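Local atomic coordinates of putative peptidase (Chlamydophila abortus, PDB entry 3CE2), a protein that probably cleaves small peptides as a zinc-dependent oligopeptidase of the M3B family. Residues Ser292-Lys297 with Phe598-Ile603; Asp286-Asn291 with Thr468-Val473. All blocks are in the same frame, centred on the assembly; numbering follows the deposited sequence.

Interactions 1 and 2 illustrate how a largely helical metallopeptidase ties together helices far apart in sequence. Helices 278-289 and 292-306 follow each other in the chain, and each packs against a helix from much later: 286-291 meets 468-473 on the long helix 451-487, and 292-297 meets 598-603 on helix 590-607. The order 286-291, 292-297, 468-473, 598-603 means that the two connections cross. They lie about 11 Å apart, centre to centre, on the same side of the chain's centre. They also touch: Ile-295 CD1 is 3.6 Å from Phe-470 CD1, and Ile-599 CD1 is 4.3 Å from Leu-469 CD2. All four helices thus share one apolar core in the M3 peptidase fold.

Interaction 1: residues Ser292-Lys297 with Phe598-Ile603; sequences SSLITK and FIEKKI
Helices 292-306 and 590-607 run nearly parallel here, their local axes 18° apart in direction and 11.1 Å apart at closest approach, with Leu-294 level with Glu-600 and Lys-297 with Ile-603. The pair joins two segments 301 residues apart in the mainly helical M3 peptidase fold. Leu-294 reaches the other helix with both methyls: its CD1 meets Ile-599 CG2 at 4.0 Å, while its CD2 lies 3.9 Å from Ile-603 CD1. CD1 of Ile-603 also lies 3.9 Å from the backbone O of Leu-294. Behind the interface, Ile-599 reaches Ile-465 of helix 451-487 and Leu-546 of helix 536-553, which places the apolar part in a multi-helix core. A charged pair borders it. Lys-297 runs out extended beyond CG, whereas Glu-600 leaves with CG anti to the backbone N (chi1 -179°) and then bends at chi2 (77°), turning its carboxylate back toward the neighbouring helix. The resulting salt bridge is weak as a hydrogen bond, with NZ of Lys-297 3.4 Å from OE2 of Glu-600; OE1 of Glu-600 sits 3.6 Å from the Leu-294 CD2 methyl.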
ATOM      1  N   SER A 292       7.693  -6.228  22.113  1.00 37.18           N
ATOM      2  CA  SER A 292       8.956  -6.731  21.584  1.00 41.60           C
ATOM      3  C   SER A 292       9.142  -8.197  21.909  1.00 46.78           C
ATOM      4  O   SER A 292       9.707  -8.955  21.095  1.00 49.56           O
ATOM      5  CB  SER A 292      10.160  -5.904  22.063  1.00 45.53           C
ATOM      6  OG  SER A 292       9.978  -5.322  23.353  1.00 64.90           O
ATOM      7  N   SER A 293       8.644  -8.609  23.078  1.00 45.76           N
ATOM      8  CA  SER A 293       8.775 -10.008  23.500  1.00 45.30           C
ATOM      9  C   SER A 293       8.218 -10.963  22.447  1.00 41.90           C
ATOM     10  O   SER A 293       8.634 -12.118  22.351  1.00 36.25           O
ATOM     11  CB  SER A 293       8.118 -10.251  24.861  1.00 44.27           C
ATOM     12  OG  SER A 293       6.736  -9.912  24.842  1.00 49.20           O
ATOM     13  N   LEU A 294       7.284 -10.482  21.635  1.00 42.16           N
ATOM     14  CA  LEU A 294       6.732 -11.360  20.623  1.00 43.77           C
ATOM     15  C   LEU A 294       7.779 -11.659  19.565  1.00 42.88           C
ATOM     16  O   LEU A 294       7.858 -12.771  19.065  1.00 49.03           O
ATOM     17  CB  LEU A 294       5.449 -10.787  20.022  1.00 46.00           C
ATOM     18  CG  LEU A 294       4.173 -11.198  20.764  1.00 47.67           C
ATOM     19  CD1 LEU A 294       2.982 -11.016  19.887  1.00 49.05           C
ATOM     20  CD2 LEU A 294       4.224 -12.645  21.205  1.00 51.52           C
ATOM     21  N   ILE A 295       8.607 -10.670  19.246  1.00 43.25           N
ATOM     22  CA  ILE A 295       9.742 -10.899  18.370  1.00 42.05           C
ATOM     23  C   ILE A 295      10.628 -11.942  19.038  1.00 41.83           C
ATOM     24  O   ILE A 295      10.926 -12.985  18.449  1.00 41.59           O
ATOM     25  CB  ILE A 295      10.537  -9.581  18.087  1.00 45.30           C
ATOM     26  CG1 ILE A 295       9.727  -8.633  17.210  1.00 42.12           C
ATOM     27  CG2 ILE A 295      11.856  -9.846  17.386  1.00 38.05           C
ATOM     28  CD1 ILE A 295      10.259  -7.226  17.255  1.00 47.79           C
ATOM     29  N   THR A 296      11.020 -11.682  20.282  1.00 40.61           N
ATOM     30  CA  THR A 296      11.867 -12.629  21.003  1.00 41.81           C
ATOM     31  C   THR A 296      11.320 -14.050  20.899  1.00 46.55           C
ATOM     32  O   THR A 296      12.051 -14.958  20.530  1.00 48.79           O
ATOM     33  CB  THR A 296      11.978 -12.264  22.464  1.00 45.62           C
ATOM     34  OG1 THR A 296      12.175 -10.850  22.591  1.00 46.45           O
ATOM     35  CG2 THR A 296      13.118 -12.978  23.072  1.00 38.80           C
ATOM     36  N   LYS A 297      10.037 -14.251  21.191  1.00 47.54           N
ATOM     37  CA  LYS A 297       9.466 -15.607  21.120  1.00 54.37           C
ATOM     38  C   LYS A 297       9.676 -16.246  19.766  1.00 51.19           C
ATOM     39  O   LYS A 297      10.246 -17.333  19.676  1.00 54.32           O
ATOM     40  CB  LYS A 297       7.966 -15.622  21.432  1.00 61.55           C
ATOM     41  CG  LYS A 297       7.613 -16.026  22.844  1.00 68.34           C
ATOM     42  CD  LYS A 297       6.142 -15.720  23.151  1.00 77.97           C
ATOM     43  CE  LYS A 297       5.767 -16.104  24.593  1.00 82.80           C
ATOM     44  NZ  LYS A 297       4.596 -15.329  25.088  1.00 82.80           N
ATOM     45  N   PHE A 598      -4.066 -13.007  17.666  1.00 44.78           N
ATOM     46  CA  PHE A 598      -3.899 -13.822  16.488  1.00 44.92           C
ATOM     47  C   PHE A 598      -2.451 -14.294  16.349  1.00 43.86           C
ATOM     48  O   PHE A 598      -2.188 -15.457  16.056  1.00 44.52           O
ATOM     49  CB  PHE A 598      -4.296 -13.001  15.264  1.00 45.04           C
ATOM     50  CG  PHE A 598      -4.260 -13.769  13.986  1.00 44.69           C
ATOM     51  CD1 PHE A 598      -5.436 -14.286  13.442  1.00 45.25           C
ATOM     52  CD2 PHE A 598      -3.061 -13.973  13.321  1.00 42.42           C
ATOM     53  CE1 PHE A 598      -5.409 -14.993  12.258  1.00 45.69           C
ATOM     54  CE2 PHE A 598      -3.026 -14.691  12.133  1.00 46.34           C
ATOM     55  CZ  PHE A 598      -4.198 -15.206  11.601  1.00 45.45           C
ATOM     56  N   ILE A 599      -1.511 -13.385  16.564  1.00 38.42           N
ATOM     57  CA  ILE A 599      -0.118 -13.715  16.367  1.00 39.66           C
ATOM     58  C   ILE A 599       0.325 -14.717  17.427  1.00 46.02           C
ATOM     59  O   ILE A 599       0.956 -15.730  17.110  1.00 49.77           O
ATOM     60  CB  ILE A 599       0.725 -12.440  16.386  1.00 40.79           C
ATOM     61  CG1 ILE A 599       0.329 -11.564  15.198  1.00 36.89           C
ATOM     62  CG2 ILE A 599       2.188 -12.744  16.321  1.00 38.54           C
ATOM     63  CD1 ILE A 599       0.647 -10.133  15.398  1.00 34.39           C
ATOM     64  N   GLU A 600      -0.047 -14.453  18.676  1.00 45.25           N
ATOM     65  CA  GLU A 600       0.298 -15.328  19.780  1.00 42.88           C
ATOM     66  C   GLU A 600      -0.178 -16.731  19.514  1.00 46.36           C
ATOM     67  O   GLU A 600       0.546 -17.707  19.750  1.00 48.41           O
ATOM     68  CB  GLU A 600      -0.356 -14.821  21.049  1.00 56.04           C
ATOM     69  CG  GLU A 600      -0.048 -15.628  22.281  1.00 66.16           C
ATOM     70  CD  GLU A 600       1.326 -15.338  22.832  1.00 73.38           C
ATOM     71  OE1 GLU A 600       1.612 -14.151  23.121  1.00 73.89           O
ATOM     72  OE2 GLU A 600       2.115 -16.302  22.978  1.00 79.32           O
ATOM     73  N   LYS A 601      -1.396 -16.844  19.002  1.00 42.59           N
ATOM     74  CA  LYS A 601      -1.939 -18.160  18.765  1.00 46.49           C
ATOM     75  C   LYS A 601      -1.081 -18.903  17.764  1.00 49.40           C
ATOM     76  O   LYS A 601      -0.827 -20.097  17.912  1.00 56.51           O
ATOM     77  CB  LYS A 601      -3.363 -18.079  18.256  1.00 48.26           C
ATOM     78  CG  LYS A 601      -4.034 -19.401  18.286  1.00 52.58           C
ATOM     79  CD  LYS A 601      -5.232 -19.437  17.382  1.00 58.11           C
ATOM     80  CE  LYS A 601      -5.698 -20.881  17.245  1.00 63.40           C
ATOM     81  NZ  LYS A 601      -6.366 -21.150  15.953  1.00 65.57           N
ATOM     82  N   LYS A 602      -0.623 -18.188  16.744  1.00 49.50           N
ATOM     83  CA  LYS A 602       0.108 -18.817  15.652  1.00 46.05           C
ATOM     84  C   LYS A 602       1.509 -19.198  16.120  1.00 47.87           C
ATOM     85  O   LYS A 602       2.030 -20.251  15.740  1.00 42.66           O
ATOM     86  CB  LYS A 602       0.196 -17.862  14.465  1.00 45.92           C
ATOM     87  CG  LYS A 602      -1.095 -17.660  13.735  1.00 43.26           C
ATOM     88  CD  LYS A 602      -1.302 -18.697  12.680  1.00 44.59           C
ATOM     89  CE  LYS A 602      -2.663 -18.564  12.039  1.00 47.14           C
ATOM     90  NZ  LYS A 602      -3.627 -19.318  12.881  1.00 46.64           N
ATOM     91  N   ILE A 603       2.121 -18.348  16.948  1.00 40.26           N
ATOM     92  CA  ILE A 603       3.434 -18.672  17.486  1.00 43.55           C
ATOM     93  C   ILE A 603       3.349 -19.957  18.306  1.00 51.99           C
ATOM     94  O   ILE A 603       4.229 -20.804  18.217  1.00 54.45           O
ATOM     95  CB  ILE A 603       4.010 -17.533  18.343  1.00 39.20           C
ATOM     96  CG1 ILE A 603       4.278 -16.303  17.476  1.00 35.17           C
ATOM     97  CG2 ILE A 603       5.287 -17.972  19.035  1.00 31.76           C
ATOM     98  CD1 ILE A 603       4.841 -15.143  18.233  1.00 38.26           C
TER

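Interaction 2: residues Asp286-Asn291 with Thr468-Val473; sequences DIVKKN and TLFRQV
A helix-helix contact in the M3 peptidase fold joins residues 286-291, at the end region of helix 278-289 and just beyond, to the long helix 451-487, and Val-288 is the main contributor from its segment. The backbones come nearest at Val-288 and Phe-470, and the Val-288 side chain points into a group formed by Leu-469, Phe-470 and Val-473. Its CG1 methyl, anti to the backbone N (chi1 168°), approaches the Phe-470 ring obliquely, with Val-288 CG1 3.6 Å from Phe-470 CD1. That methyl also meets Val-473, whose CG1 lies 3.7 Å from Val-288 CG1, the two valines reaching toward each other tip to tip. The second branch of Val-288, CG2, is shared between the Val-473 methyls and Leu-469, with CD1 of Leu-469 4.2 Å from Val-288 CG2. Further along the segment, the backbone O of Asn-291 lies 3.9 Å from Phe-470 CE1. No hydrogen bond spans the two segments, and the side-chain packing is apolar. Phe-470 is further enclosed by a ring stack with Phe-466 and by Phe-596 of helix 590-607, while Phe-508 of helix 494-509 packs on Val-288. This cluster lies in the helical core, the Leu-469 side chain about 12 Å from that of Glu-430, which with His-402 and His-406 binds zinc in the HExxH-type site characteristic of M3 metallopeptidases.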
ATOM      1  N   ASP A 286       4.496   2.846  20.958  1.00 45.62           N
ATOM      2  CA  ASP A 286       4.681   2.461  22.347  1.00 41.47           C
ATOM      3  C   ASP A 286       4.183   1.037  22.560  1.00 43.39           C
ATOM      4  O   ASP A 286       4.911   0.183  23.091  1.00 49.96           O
ATOM      5  CB  ASP A 286       4.027   3.464  23.305  1.00 44.75           C
ATOM      6  CG  ASP A 286       4.546   4.923  23.092  1.00 61.88           C
ATOM      7  OD1 ASP A 286       5.652   5.106  22.530  1.00 63.61           O
ATOM      8  OD2 ASP A 286       3.851   5.905  23.476  1.00 66.98           O
ATOM      9  N   ILE A 287       2.968   0.748  22.115  1.00 39.24           N
ATOM     10  CA  ILE A 287       2.420  -0.586  22.360  1.00 47.08           C
ATOM     11  C   ILE A 287       3.261  -1.657  21.678  1.00 44.09           C
ATOM     12  O   ILE A 287       3.522  -2.710  22.252  1.00 42.84           O
ATOM     13  CB  ILE A 287       0.926  -0.715  21.968  1.00 49.93           C
ATOM     14  CG1 ILE A 287       0.034  -0.520  23.192  1.00 58.29           C
ATOM     15  CG2 ILE A 287       0.639  -2.099  21.524  1.00 56.35           C
ATOM     16  CD1 ILE A 287      -0.054   0.933  23.706  1.00 64.98           C
ATOM     17  N   VAL A 288       3.706  -1.373  20.459  1.00 45.16           N
ATOM     18  CA  VAL A 288       4.486  -2.340  19.724  1.00 41.78           C
ATOM     19  C   VAL A 288       5.814  -2.619  20.425  1.00 40.43           C
ATOM     20  O   VAL A 288       6.178  -3.776  20.609  1.00 44.61           O
ATOM     21  CB  VAL A 288       4.693  -1.920  18.264  1.00 42.33           C
ATOM     22  CG1 VAL A 288       5.743  -2.789  17.628  1.00 36.26           C
ATOM     23  CG2 VAL A 288       3.394  -2.084  17.499  1.00 38.41           C
ATOM     24  N   LYS A 289       6.524  -1.573  20.840  1.00 39.99           N
ATOM     25  CA  LYS A 289       7.751  -1.770  21.620  1.00 43.47           C
ATOM     26  C   LYS A 289       7.513  -2.608  22.872  1.00 44.08           C
ATOM     27  O   LYS A 289       8.306  -3.488  23.181  1.00 47.70           O
ATOM     28  CB  LYS A 289       8.357  -0.437  22.037  1.00 40.39           C
ATOM     29  CG  LYS A 289       9.006   0.318  20.909  1.00 47.57           C
ATOM     30  CD  LYS A 289       9.611   1.630  21.402  1.00 49.36           C
ATOM     31  CE  LYS A 289      10.168   2.430  20.233  1.00 51.93           C
ATOM     32  NZ  LYS A 289      10.911   3.632  20.708  1.00 49.57           N
ATOM     33  N   LYS A 290       6.429  -2.339  23.602  1.00 41.31           N
ATOM     34  CA  LYS A 290       6.135  -3.146  24.777  1.00 38.01           C
ATOM     35  C   LYS A 290       5.795  -4.589  24.430  1.00 44.02           C
ATOM     36  O   LYS A 290       5.695  -5.407  25.338  1.00 48.12           O
ATOM     37  CB  LYS A 290       5.010  -2.560  25.612  1.00 41.26           C
ATOM     38  CG  LYS A 290       5.342  -1.279  26.365  1.00 40.68           C
ATOM     39  CD  LYS A 290       4.112  -0.861  27.132  1.00 44.29           C
ATOM     40  CE  LYS A 290       3.893   0.636  27.057  1.00 51.77           C
ATOM     41  NZ  LYS A 290       2.448   0.971  26.858  1.00 56.35           N
ATOM     42  N   ASN A 291       5.607  -4.915  23.145  1.00 41.47           N
ATOM     43  CA  ASN A 291       5.395  -6.314  22.770  1.00 39.38           C
ATOM     44  C   ASN A 291       6.555  -6.922  22.032  1.00 43.45           C
ATOM     45  O   ASN A 291       6.429  -8.023  21.448  1.00 43.91           O
ATOM     46  CB  ASN A 291       4.123  -6.512  21.981  1.00 43.56           C
ATOM     47  CG  ASN A 291       2.891  -6.133  22.773  1.00 46.68           C
ATOM     48  OD1 ASN A 291       2.157  -6.991  23.249  1.00 42.88           O
ATOM     49  ND2 ASN A 291       2.671  -4.837  22.926  1.00 45.38           N
ATOM     50  N   THR A 468       5.881  -6.968   8.143  1.00 46.48           N
ATOM     51  CA  THR A 468       5.017  -5.857   7.812  1.00 47.44           C
ATOM     52  C   THR A 468       4.484  -5.118   9.036  1.00 46.49           C
ATOM     53  O   THR A 468       4.075  -3.960   8.927  1.00 48.74           O
ATOM     54  CB  THR A 468       3.923  -6.159   6.731  1.00 48.62           C
ATOM     55  OG1 THR A 468       2.614  -5.914   7.252  1.00 54.40           O
ATOM     56  CG2 THR A 468       4.039  -7.552   6.170  1.00 49.76           C
ATOM     57  N   LEU A 469       4.521  -5.738  10.206  1.00 46.83           N
ATOM     58  CA  LEU A 469       4.074  -5.018  11.394  1.00 41.62           C
ATOM     59  C   LEU A 469       5.236  -4.465  12.219  1.00 43.57           C
ATOM     60  O   LEU A 469       5.419  -3.251  12.307  1.00 44.60           O
ATOM     61  CB  LEU A 469       3.141  -5.882  12.229  1.00 42.10           C
ATOM     62  CG  LEU A 469       2.878  -5.481  13.683  1.00 49.56           C
ATOM     63  CD1 LEU A 469       2.753  -3.996  13.840  1.00 52.52           C
ATOM     64  CD2 LEU A 469       1.621  -6.150  14.198  1.00 48.09           C
ATOM     65  N   PHE A 470       6.034  -5.345  12.811  1.00 47.51           N
ATOM     66  CA  PHE A 470       7.118  -4.910  13.709  1.00 48.52           C
ATOM     67  C   PHE A 470       8.211  -4.104  13.024  1.00 47.75           C
ATOM     68  O   PHE A 470       8.560  -2.999  13.472  1.00 47.57           O
ATOM     69  CB  PHE A 470       7.709  -6.101  14.480  1.00 45.72           C
ATOM     70  CG  PHE A 470       6.799  -6.605  15.552  1.00 48.24           C
ATOM     71  CD1 PHE A 470       6.897  -6.118  16.847  1.00 50.14           C
ATOM     72  CD2 PHE A 470       5.792  -7.501  15.255  1.00 48.34           C
ATOM     73  CE1 PHE A 470       6.026  -6.539  17.844  1.00 47.58           C
ATOM     74  CE2 PHE A 470       4.927  -7.935  16.249  1.00 51.05           C
ATOM     75  CZ  PHE A 470       5.042  -7.447  17.542  1.00 45.23           C
ATOM     76  N   ARG A 471       8.743  -4.654  11.938  1.00 47.76           N
ATOM     77  CA  ARG A 471       9.805  -3.980  11.225  1.00 46.07           C
ATOM     78  C   ARG A 471       9.352  -2.617  10.738  1.00 41.38           C
ATOM     79  O   ARG A 471      10.123  -1.674  10.790  1.00 42.64           O
ATOM     80  CB  ARG A 471      10.369  -4.818  10.080  1.00 50.54           C
ATOM     81  CG  ARG A 471      11.582  -4.148   9.468  1.00 65.33           C
ATOM     82  CD  ARG A 471      12.697  -5.109   9.123  1.00 78.89           C
ATOM     83  NE  ARG A 471      12.697  -5.560   7.723  1.00 90.32           N
ATOM     84  CZ  ARG A 471      13.429  -5.019   6.744  1.00 92.24           C
ATOM     85  NH1 ARG A 471      13.368  -5.525   5.511  1.00 91.28           N
ATOM     86  NH2 ARG A 471      14.218  -3.976   6.993  1.00 92.05           N
ATOM     87  N   GLN A 472       8.106  -2.490  10.290  1.00 37.34           N
ATOM     88  CA  GLN A 472       7.614  -1.166   9.847  1.00 39.17           C
ATOM     89  C   GLN A 472       7.476  -0.182  10.998  1.00 40.19           C
ATOM     90  O   GLN A 472       7.684   1.021  10.837  1.00 40.48           O
ATOM     91  CB  GLN A 472       6.294  -1.293   9.112  1.00 37.11           C
ATOM     92  CG  GLN A 472       6.355  -2.329   7.995  1.00 49.44           C
ATOM     93  CD  GLN A 472       7.445  -2.007   6.990  1.00 54.22           C
ATOM     94  OE1 GLN A 472       7.558  -0.879   6.536  1.00 60.69           O
ATOM     95  NE2 GLN A 472       8.248  -2.994   6.642  1.00 59.74           N
ATOM     96  N   VAL A 473       7.141  -0.688  12.178  1.00 39.40           N
ATOM     97  CA  VAL A 473       6.940   0.199  13.309  1.00 39.84           C
ATOM     98  C   VAL A 473       8.316   0.676  13.805  1.00 41.35           C
ATOM     99  O   VAL A 473       8.506   1.833  14.220  1.00 36.52           O
ATOM    100  CB  VAL A 473       6.129  -0.508  14.403  1.00 41.14           C
ATOM    101  CG1 VAL A 473       6.132   0.304  15.680  1.00 41.46           C
ATOM    102  CG2 VAL A 473       4.706  -0.757  13.923  1.00 36.46           C
TER